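Local coordinates for protein Rho-class glutathione S-transferase (Laternula elliptica, PDB 3QAV) that probably transfers glutathione to electrophilic compounds and forms an assembly of two chains, at residues I57-K61 / K62-S66; T125-I128 / S129-M133; E180-M183 / A184-F187. All blocks are in the same frame, centred on the assembly; numbering follows the deposited sequence.

Interaction 1. Residues I57-K61 / K62-S66; sequences ISFSK and KEHKS
The carbonyl of Phe59 takes the N-H of Lys62 at 2.7 Å from N to O, closing a type I turn over Phe59 to Lys62; the donor stands above the carbonyl plane. Flanking the turn, Glu63 holds Ser58 by both its backbone N and O. Glu63 N gives a nearly straight bond to Ser58 O, 3.0 Å long. Glu63 OE1 folds back to Ser58 N at 2.7 Å, a bond made weak by its bent N-H angle of 129°. The Glu63 chain runs extended beyond CG, and a carboxylate on so long a stem can span the turn. CB of Ile57 packs against CB of Glu63, 3.8 Å apart. The rings of Phe59 and His64 form a T-shaped stack, planes at 71°: Phe59 CD1 stands over one face of the imidazole, and CD of Lys65 lies over the opposite face. Ile57 CD1 in turn covers the centre of one Phe59 face. Phe59 also touches Ser35 and Val78; these two and Lys65 are seen to bind glutathione in this protein, though none is bound to this chain here. The chemistry thus implies a loop held by backbone bonds and one carboxylate, with Phe59 linking it to Ser35 and Val78.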
ATOM      1  N   ILE A  57     -19.034  13.584   3.382  1.00 33.13           N
ATOM      2  CA  ILE A  57     -20.051  12.796   2.684  1.00 33.30           C
ATOM      3  C   ILE A  57     -20.677  11.738   3.571  1.00 32.70           C
ATOM      4  O   ILE A  57     -20.199  11.479   4.669  1.00 32.97           O
ATOM      5  CB  ILE A  57     -19.470  12.134   1.397  1.00 33.38           C
ATOM      6  CG1 ILE A  57     -18.369  11.118   1.737  1.00 34.17           C
ATOM      7  CG2 ILE A  57     -18.888  13.213   0.496  1.00 32.68           C
ATOM      8  CD1 ILE A  57     -18.868   9.746   2.184  1.00 30.94           C
ATOM      9  N   SER A  58     -21.760  11.137   3.094  1.00 34.84           N
ATOM     10  CA  SER A  58     -22.450  10.097   3.850  1.00 36.43           C
ATOM     11  C   SER A  58     -22.290   8.737   3.205  1.00 37.65           C
ATOM     12  O   SER A  58     -22.818   8.493   2.119  1.00 39.04           O
ATOM     13  CB  SER A  58     -23.942  10.406   3.968  1.00 36.26           C
ATOM     14  OG  SER A  58     -24.638   9.288   4.503  1.00 36.12           O
ATOM     15  N   PHE A  59     -21.566   7.847   3.872  1.00 37.41           N
ATOM     16  CA  PHE A  59     -21.373   6.509   3.340  1.00 38.75           C
ATOM     17  C   PHE A  59     -22.713   5.793   3.247  1.00 39.49           C
ATOM     18  O   PHE A  59     -23.059   5.260   2.200  1.00 40.91           O
ATOM     19  CB  PHE A  59     -20.416   5.703   4.225  1.00 35.96           C
ATOM     20  CG  PHE A  59     -18.964   5.999   3.981  1.00 35.09           C
ATOM     21  CD1 PHE A  59     -18.390   5.746   2.739  1.00 35.89           C
ATOM     22  CD2 PHE A  59     -18.157   6.496   5.001  1.00 36.04           C
ATOM     23  CE1 PHE A  59     -17.033   5.979   2.516  1.00 33.89           C
ATOM     24  CE2 PHE A  59     -16.794   6.733   4.790  1.00 34.48           C
ATOM     25  CZ  PHE A  59     -16.235   6.472   3.544  1.00 34.61           C
ATOM     26  N   SER A  60     -23.479   5.797   4.337  1.00 40.61           N
ATOM     27  CA  SER A  60     -24.771   5.110   4.347  1.00 41.50           C
ATOM     28  C   SER A  60     -25.723   5.614   3.266  1.00 41.37           C
ATOM     29  O   SER A  60     -26.631   4.901   2.855  1.00 42.10           O
ATOM     30  CB  SER A  60     -25.432   5.217   5.729  1.00 40.75           C
ATOM     31  OG  SER A  60     -25.678   6.561   6.096  1.00 41.36           O
ATOM     32  N   LYS A  61     -25.508   6.838   2.802  1.00 41.16           N
ATOM     33  CA  LYS A  61     -26.347   7.408   1.760  1.00 40.93           C
ATOM     34  C   LYS A  61     -25.632   7.379   0.401  1.00 40.69           C
ATOM     35  O   LYS A  61     -26.092   7.971  -0.579  1.00 38.68           O
ATOM     36  CB  LYS A  61     -26.740   8.835   2.150  1.00 43.98           C
ATOM     37  CG  LYS A  61     -27.563   8.895   3.429  1.00 46.14           C
ATOM     38  CD  LYS A  61     -27.725  10.318   3.951  1.00 51.83           C
ATOM     39  CE  LYS A  61     -28.426  11.204   2.940  1.00 54.02           C
ATOM     40  NZ  LYS A  61     -29.757  10.646   2.577  1.00 55.75           N
ATOM     41  N   LYS A  62     -24.497   6.687   0.359  1.00 40.06           N
ATOM     42  CA  LYS A  62     -23.711   6.529  -0.860  1.00 40.18           C
ATOM     43  C   LYS A  62     -23.324   7.816  -1.580  1.00 39.21           C
ATOM     44  O   LYS A  62     -23.348   7.865  -2.810  1.00 38.31           O
ATOM     45  CB  LYS A  62     -24.467   5.632  -1.843  1.00 42.88           C
ATOM     46  CG  LYS A  62     -24.740   4.232  -1.330  1.00 47.15           C
ATOM     47  CD  LYS A  62     -25.500   3.420  -2.364  1.00 51.40           C
ATOM     48  CE  LYS A  62     -24.717   3.305  -3.667  1.00 54.33           C
ATOM     49  NZ  LYS A  62     -23.428   2.577  -3.492  1.00 55.82           N
ATOM     50  N   GLU A  63     -22.954   8.853  -0.833  1.00 38.25           N
ATOM     51  CA  GLU A  63     -22.576  10.114  -1.463  1.00 38.00           C
ATOM     52  C   GLU A  63     -21.161  10.065  -2.036  1.00 38.50           C
ATOM     53  O   GLU A  63     -20.747  10.965  -2.764  1.00 38.61           O
ATOM     54  CB  GLU A  63     -22.713  11.268  -0.466  1.00 39.76           C
ATOM     55  CG  GLU A  63     -24.121  11.391   0.125  1.00 39.17           C
ATOM     56  CD  GLU A  63     -24.257  12.547   1.096  1.00 38.55           C
ATOM     57  OE1 GLU A  63     -23.243  12.934   1.708  1.00 37.30           O
ATOM     58  OE2 GLU A  63     -25.383  13.055   1.261  1.00 39.57           O
ATOM     59  N   HIS A  64     -20.417   9.014  -1.708  1.00 39.15           N
ATOM     60  CA  HIS A  64     -19.065   8.858  -2.239  1.00 40.18           C
ATOM     61  C   HIS A  64     -19.203   8.376  -3.676  1.00 41.15           C
ATOM     62  O   HIS A  64     -18.247   8.394  -4.448  1.00 41.65           O
ATOM     63  CB  HIS A  64     -18.270   7.830  -1.434  1.00 39.84           C
ATOM     64  CG  HIS A  64     -19.016   6.560  -1.178  1.00 39.84           C
ATOM     65  ND1 HIS A  64     -18.447   5.315  -1.345  1.00 41.23           N
ATOM     66  CD2 HIS A  64     -20.279   6.340  -0.747  1.00 41.40           C
ATOM     67  CE1 HIS A  64     -19.329   4.385  -1.029  1.00 42.11           C
ATOM     68  NE2 HIS A  64     -20.449   4.980  -0.663  1.00 43.64           N
ATOM     69  N   LYS A  65     -20.416   7.955  -4.022  1.00 41.90           N
ATOM     70  CA  LYS A  65     -20.726   7.457  -5.355  1.00 41.56           C
ATOM     71  C   LYS A  65     -21.451   8.507  -6.195  1.00 41.16           C
ATOM     72  O   LYS A  65     -22.001   8.188  -7.246  1.00 40.80           O
ATOM     73  CB  LYS A  65     -21.601   6.204  -5.243  1.00 42.38           C
ATOM     74  CG  LYS A  65     -20.948   4.923  -5.735  1.00 45.20           C
ATOM     75  CD  LYS A  65     -19.678   4.593  -4.974  1.00 46.10           C
ATOM     76  CE  LYS A  65     -19.028   3.338  -5.527  1.00 45.36           C
ATOM     77  NZ  LYS A  65     -17.693   3.088  -4.915  1.00 47.80           N
ATOM     78  N   SER A  66     -21.450   9.754  -5.732  1.00 40.30           N
ATOM     79  CA  SER A  66     -22.126  10.829  -6.448  1.00 42.42           C
ATOM     80  C   SER A  66     -21.372  11.204  -7.716  1.00 43.93           C
ATOM     81  O   SER A  66     -20.214  10.820  -7.889  1.00 42.92           O
ATOM     82  CB  SER A  66     -22.263  12.068  -5.555  1.00 42.44           C
ATOM     83  OG  SER A  66     -20.997  12.645  -5.281  1.00 44.31           O
TER

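Interaction 2. Residues T125-I128 / S129-M133; sequences TSNI and STNVM
With chi1 at 62°, Thr130 sets OG1 between its own backbone N and carbonyl carbon, and from there the hydroxyl donates back to Asn127 O, 3.0 Å from OG1. This is the familiar habit of threonine inside an alpha-helix, here the short helix 126-131 of the glutathione transferase C-terminal domain. Asn127 O also accepts the regular i to i+4 bond from Asn131 N at 2.8 Å; both donors arrive from the same face of the carbonyl plane, the hydroxyl well above it. Asn131 CG lies beside its backbone N (chi1 -56°), which carries ND2 back alongside Asn127 CB, 3.8 Å away; the amide gives its hydrogen bond to Glu161 OE1 of helix 148-172. On the buried flank the branched chains of Ile128 and Val132 run alongside each other, CG2 against CG2 at 4.0 Å. Ile128 also packs on Trp165 of helix 148-172 and on Phe188 and Met191 of helix 183-197, a place suited to a bulky aliphatic residue, whereas Asn127, on the more exposed flank, packs on Arg75 of the second subunit. At the end of the turn Ile128 O serves two donors, Val132 N at 2.8 Å and Met133 N at 3.3 Å, the latter lying in the carbonyl plane.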
ATOM      1  N   THR A 125       2.388  -0.510   7.830  1.00 30.21           N
ATOM      2  CA  THR A 125       1.078  -0.460   8.485  1.00 31.07           C
ATOM      3  C   THR A 125      -0.010  -1.200   7.713  1.00 30.90           C
ATOM      4  O   THR A 125      -1.057  -1.528   8.279  1.00 27.34           O
ATOM      5  CB  THR A 125       0.578   0.992   8.706  1.00 30.66           C
ATOM      6  OG1 THR A 125       0.306   1.611   7.442  1.00 30.84           O
ATOM      7  CG2 THR A 125       1.602   1.801   9.460  1.00 31.25           C
ATOM      8  N   SER A 126       0.230  -1.459   6.429  1.00 30.22           N
ATOM      9  CA  SER A 126      -0.759  -2.155   5.612  1.00 31.17           C
ATOM     10  C   SER A 126      -0.993  -3.576   6.125  1.00 31.26           C
ATOM     11  O   SER A 126      -2.069  -4.133   5.933  1.00 32.09           O
ATOM     12  CB  SER A 126      -0.322  -2.207   4.146  1.00 32.55           C
ATOM     13  OG  SER A 126       0.594  -3.264   3.924  1.00 35.93           O
ATOM     14  N   ASN A 127       0.018  -4.158   6.764  1.00 30.03           N
ATOM     15  CA  ASN A 127      -0.086  -5.508   7.327  1.00 31.27           C
ATOM     16  C   ASN A 127      -1.115  -5.577   8.446  1.00 31.26           C
ATOM     17  O   ASN A 127      -1.611  -6.651   8.774  1.00 32.70           O
ATOM     18  CB  ASN A 127       1.253  -5.965   7.902  1.00 30.79           C
ATOM     19  CG  ASN A 127       2.254  -6.314   6.838  1.00 33.58           C
ATOM     20  OD1 ASN A 127       1.990  -7.152   5.977  1.00 32.61           O
ATOM     21  ND2 ASN A 127       3.422  -5.680   6.892  1.00 33.86           N
ATOM     22  N   ILE A 128      -1.408  -4.435   9.056  1.00 29.24           N
ATOM     23  CA  ILE A 128      -2.372  -4.393  10.136  1.00 30.58           C
ATOM     24  C   ILE A 128      -3.748  -4.645   9.556  1.00 32.59           C
ATOM     25  O   ILE A 128      -4.535  -5.399  10.123  1.00 33.13           O
ATOM     26  CB  ILE A 128      -2.345  -3.033  10.858  1.00 30.54           C
ATOM     27  CG1 ILE A 128      -0.964  -2.823  11.494  1.00 28.03           C
ATOM     28  CG2 ILE A 128      -3.461  -2.973  11.914  1.00 30.01           C
ATOM     29  CD1 ILE A 128      -0.776  -1.454  12.136  1.00 25.69           C
ATOM     30  N   SER A 129      -4.034  -4.015   8.422  1.00 35.09           N
ATOM     31  CA  SER A 129      -5.316  -4.199   7.756  1.00 39.53           C
ATOM     32  C   SER A 129      -5.512  -5.677   7.439  1.00 40.24           C
ATOM     33  O   SER A 129      -6.530  -6.267   7.773  1.00 42.15           O
ATOM     34  CB  SER A 129      -5.364  -3.412   6.442  1.00 40.83           C
ATOM     35  OG  SER A 129      -5.268  -2.019   6.661  1.00 43.94           O
ATOM     36  N   THR A 130      -4.517  -6.269   6.795  1.00 42.80           N
ATOM     37  CA  THR A 130      -4.591  -7.664   6.404  1.00 44.55           C
ATOM     38  C   THR A 130      -4.584  -8.672   7.548  1.00 45.28           C
ATOM     39  O   THR A 130      -5.438  -9.555   7.603  1.00 45.63           O
ATOM     40  CB  THR A 130      -3.449  -8.015   5.443  1.00 44.35           C
ATOM     41  OG1 THR A 130      -2.195  -7.824   6.107  1.00 48.59           O
ATOM     42  CG2 THR A 130      -3.504  -7.123   4.214  1.00 42.41           C
ATOM     43  N   ASN A 131      -3.635  -8.545   8.468  1.00 45.52           N
ATOM     44  CA  ASN A 131      -3.540  -9.501   9.565  1.00 45.88           C
ATOM     45  C   ASN A 131      -4.472  -9.265  10.747  1.00 47.23           C
ATOM     46  O   ASN A 131      -4.852 -10.212  11.431  1.00 48.74           O
ATOM     47  CB  ASN A 131      -2.094  -9.593  10.056  1.00 44.21           C
ATOM     48  CG  ASN A 131      -1.129  -9.945   8.941  1.00 43.76           C
ATOM     49  OD1 ASN A 131      -1.457 -10.729   8.051  1.00 43.58           O
ATOM     50  ND2 ASN A 131       0.072  -9.372   8.987  1.00 43.62           N
ATOM     51  N   VAL A 132      -4.850  -8.017  10.997  1.00 47.53           N
ATOM     52  CA  VAL A 132      -5.737  -7.745  12.119  1.00 48.39           C
ATOM     53  C   VAL A 132      -7.198  -7.569  11.724  1.00 50.11           C
ATOM     54  O   VAL A 132      -8.074  -8.213  12.296  1.00 50.37           O
ATOM     55  CB  VAL A 132      -5.302  -6.496  12.904  1.00 46.61           C
ATOM     56  CG1 VAL A 132      -6.226  -6.285  14.081  1.00 47.39           C
ATOM     57  CG2 VAL A 132      -3.880  -6.654  13.388  1.00 46.85           C
ATOM     58  N   MET A 133      -7.470  -6.707  10.749  1.00 53.20           N
ATOM     59  CA  MET A 133      -8.851  -6.471  10.342  1.00 57.13           C
ATOM     60  C   MET A 133      -9.536  -7.687   9.724  1.00 59.52           C
ATOM     61  O   MET A 133     -10.762  -7.726   9.626  1.00 60.15           O
ATOM     62  CB  MET A 133      -8.934  -5.280   9.384  1.00 57.11           C
ATOM     63  CG  MET A 133      -8.397  -3.977   9.969  1.00 58.27           C
ATOM     64  SD  MET A 133      -8.834  -3.709  11.709  1.00 58.31           S
ATOM     65  CE  MET A 133     -10.589  -3.265  11.574  1.00 58.14           C
TER

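Interaction 3. Residues E180-M183 / A184-F187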
ATOM      1  N   GLU A 180       9.805  11.227  17.748  1.00 34.80           N
ATOM      2  CA  GLU A 180       9.026  12.386  17.331  1.00 35.67           C
ATOM      3  C   GLU A 180       7.846  11.941  16.465  1.00 34.96           C
ATOM      4  O   GLU A 180       7.887  10.890  15.819  1.00 34.24           O
ATOM      5  CB  GLU A 180       9.892  13.355  16.510  1.00 37.97           C
ATOM      6  CG  GLU A 180      10.747  14.312  17.318  1.00 43.25           C
ATOM      7  CD  GLU A 180      11.554  15.245  16.428  1.00 45.73           C
ATOM      8  OE1 GLU A 180      11.008  15.727  15.414  1.00 46.83           O
ATOM      9  OE2 GLU A 180      12.731  15.507  16.745  1.00 48.27           O
ATOM     10  N   PHE A 181       6.795  12.747  16.459  1.00 32.01           N
ATOM     11  CA  PHE A 181       5.618  12.472  15.645  1.00 31.43           C
ATOM     12  C   PHE A 181       6.058  12.625  14.177  1.00 29.31           C
ATOM     13  O   PHE A 181       6.762  13.575  13.837  1.00 29.26           O
ATOM     14  CB  PHE A 181       4.527  13.493  15.981  1.00 29.40           C
ATOM     15  CG  PHE A 181       3.318  13.411  15.097  1.00 32.18           C
ATOM     16  CD1 PHE A 181       2.224  12.629  15.461  1.00 32.45           C
ATOM     17  CD2 PHE A 181       3.267  14.127  13.899  1.00 31.55           C
ATOM     18  CE1 PHE A 181       1.089  12.560  14.644  1.00 34.40           C
ATOM     19  CE2 PHE A 181       2.142  14.065  13.075  1.00 33.67           C
ATOM     20  CZ  PHE A 181       1.049  13.280  13.448  1.00 34.84           C
ATOM     21  N   THR A 182       5.661  11.689  13.319  1.00 27.46           N
ATOM     22  CA  THR A 182       6.034  11.744  11.904  1.00 25.14           C
ATOM     23  C   THR A 182       4.919  11.173  11.037  1.00 25.08           C
ATOM     24  O   THR A 182       3.893  10.731  11.550  1.00 23.63           O
ATOM     25  CB  THR A 182       7.314  10.927  11.621  1.00 24.76           C
ATOM     26  OG1 THR A 182       7.061   9.540  11.881  1.00 24.39           O
ATOM     27  CG2 THR A 182       8.461  11.399  12.508  1.00 24.44           C
ATOM     28  N   MET A 183       5.131  11.170   9.725  1.00 23.21           N
ATOM     29  CA  MET A 183       4.132  10.645   8.796  1.00 24.60           C
ATOM     30  C   MET A 183       3.737   9.220   9.174  1.00 23.21           C
ATOM     31  O   MET A 183       2.607   8.815   8.947  1.00 24.12           O
ATOM     32  CB  MET A 183       4.665  10.659   7.355  1.00 22.15           C
ATOM     33  CG  MET A 183       3.605  10.321   6.306  1.00 23.66           C
ATOM     34  SD  MET A 183       2.273  11.549   6.234  1.00 26.65           S
ATOM     35  CE  MET A 183       3.044  12.834   5.260  1.00 19.73           C
ATOM     36  N   ALA A 184       4.670   8.464   9.751  1.00 23.41           N
ATOM     37  CA  ALA A 184       4.395   7.085  10.150  1.00 24.52           C
ATOM     38  C   ALA A 184       3.241   6.994  11.148  1.00 24.48           C
ATOM     39  O   ALA A 184       2.433   6.060  11.088  1.00 24.22           O
ATOM     40  CB  ALA A 184       5.643   6.448  10.750  1.00 24.26           C
ATOM     41  N   ASP A 185       3.164   7.954  12.068  1.00 24.12           N
ATOM     42  CA  ASP A 185       2.088   7.950  13.054  1.00 23.70           C
ATOM     43  C   ASP A 185       0.747   8.292  12.414  1.00 23.35           C
ATOM     44  O   ASP A 185      -0.310   7.882  12.894  1.00 24.81           O
ATOM     45  CB  ASP A 185       2.404   8.927  14.181  1.00 23.13           C
ATOM     46  CG  ASP A 185       3.635   8.516  14.954  1.00 25.35           C
ATOM     47  OD1 ASP A 185       4.710   9.116  14.734  1.00 22.88           O
ATOM     48  OD2 ASP A 185       3.523   7.570  15.767  1.00 23.80           O
ATOM     49  N   VAL A 186       0.801   9.039  11.322  1.00 21.74           N
ATOM     50  CA  VAL A 186      -0.404   9.421  10.599  1.00 23.58           C
ATOM     51  C   VAL A 186      -1.038   8.151  10.022  1.00 22.83           C
ATOM     52  O   VAL A 186      -2.264   8.004   9.986  1.00 22.89           O
ATOM     53  CB  VAL A 186      -0.056  10.378   9.433  1.00 24.27           C
ATOM     54  CG1 VAL A 186      -1.213  10.468   8.468  1.00 25.56           C
ATOM     55  CG2 VAL A 186       0.300  11.749   9.978  1.00 24.16           C
ATOM     56  N   PHE A 187      -0.189   7.238   9.570  1.00 22.65           N
ATOM     57  CA  PHE A 187      -0.663   5.990   8.985  1.00 24.13           C
ATOM     58  C   PHE A 187      -1.035   4.979  10.056  1.00 22.84           C
ATOM     59  O   PHE A 187      -2.029   4.268   9.942  1.00 23.17           O
ATOM     60  CB  PHE A 187       0.427   5.368   8.093  1.00 25.70           C
ATOM     61  CG  PHE A 187       0.615   6.061   6.768  1.00 26.32           C
ATOM     62  CD1 PHE A 187       0.833   7.430   6.700  1.00 26.22           C
ATOM     63  CD2 PHE A 187       0.588   5.330   5.580  1.00 26.90           C
ATOM     64  CE1 PHE A 187       1.019   8.065   5.469  1.00 26.52           C
ATOM     65  CE2 PHE A 187       0.774   5.953   4.348  1.00 27.58           C
ATOM     66  CZ  PHE A 187       0.990   7.324   4.295  1.00 28.48           C
TER
HETATM   67  O   HOH W   1       7.481   8.537  14.494  1.00 23.98           O
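Asp185 reaches back from the first turn of helix 183-197 to the residues that lead into it. Its CB lies 3.5 Å from Thr182 O and 3.9 Å from CE1 of Phe181; ring and carboxylate pass each other heading opposite ways, their planes only 18° apart. CG sits 4.1 Å from both N and O of Thr182. At the tip OD1 accepts from Thr182 N (3.1 Å) on its anti lone pair, and takes a further hydrogen bond from a water. That water also donates to Glu180 O and accepts from Thr182 OG1, tying three residues together. The other oxygen, OD2, is held by Tyr212 OH and Val176 N; a carboxylate suits a buried spot where so many donors converge. Asp185 N gives to Thr182 O at 2.9 Å, and Thr182 OG1 accepts a weak bond from Ala184 N, 3.4 Å long, because chi1 of 64° turns the hydroxyl toward the helix start. On Met183, CG lies anti to the backbone N (chi1 -171°) and 3.5 Å from Phe187 CE1, while SD meets the edge of that ring in a Met-aromatic contact. Phe181 CZ touches Val186 CG2: the residue before the N-cap meets the fourth after it, a hydrophobic staple. Thr182 and Asp185 form a capping box, and box with staple is characteristic of this C-terminal-domain helix in glutathione transferases.

In the fold
From the N terminus the three contacts follow in series, and none nests within or crosses another. Interaction 1 closes the turn between strand 53-56 and helix 67-72 in the thioredoxin-like N-terminal domain. Interaction 2 forms the turns of helix 126-131 in the helical C-terminal domain, and interaction 3 starts helix 183-197 there. The last two have centres about 17 Å apart and touch where Thr125 OG1 packs on Phe187 CB, whereas interaction 1 stays about 14 Å from interaction 2 at the nearest atoms. Through Met183 and Val186, residues 180-187 also meet helix 36-47, tying the C-terminal domain to the N-terminal one.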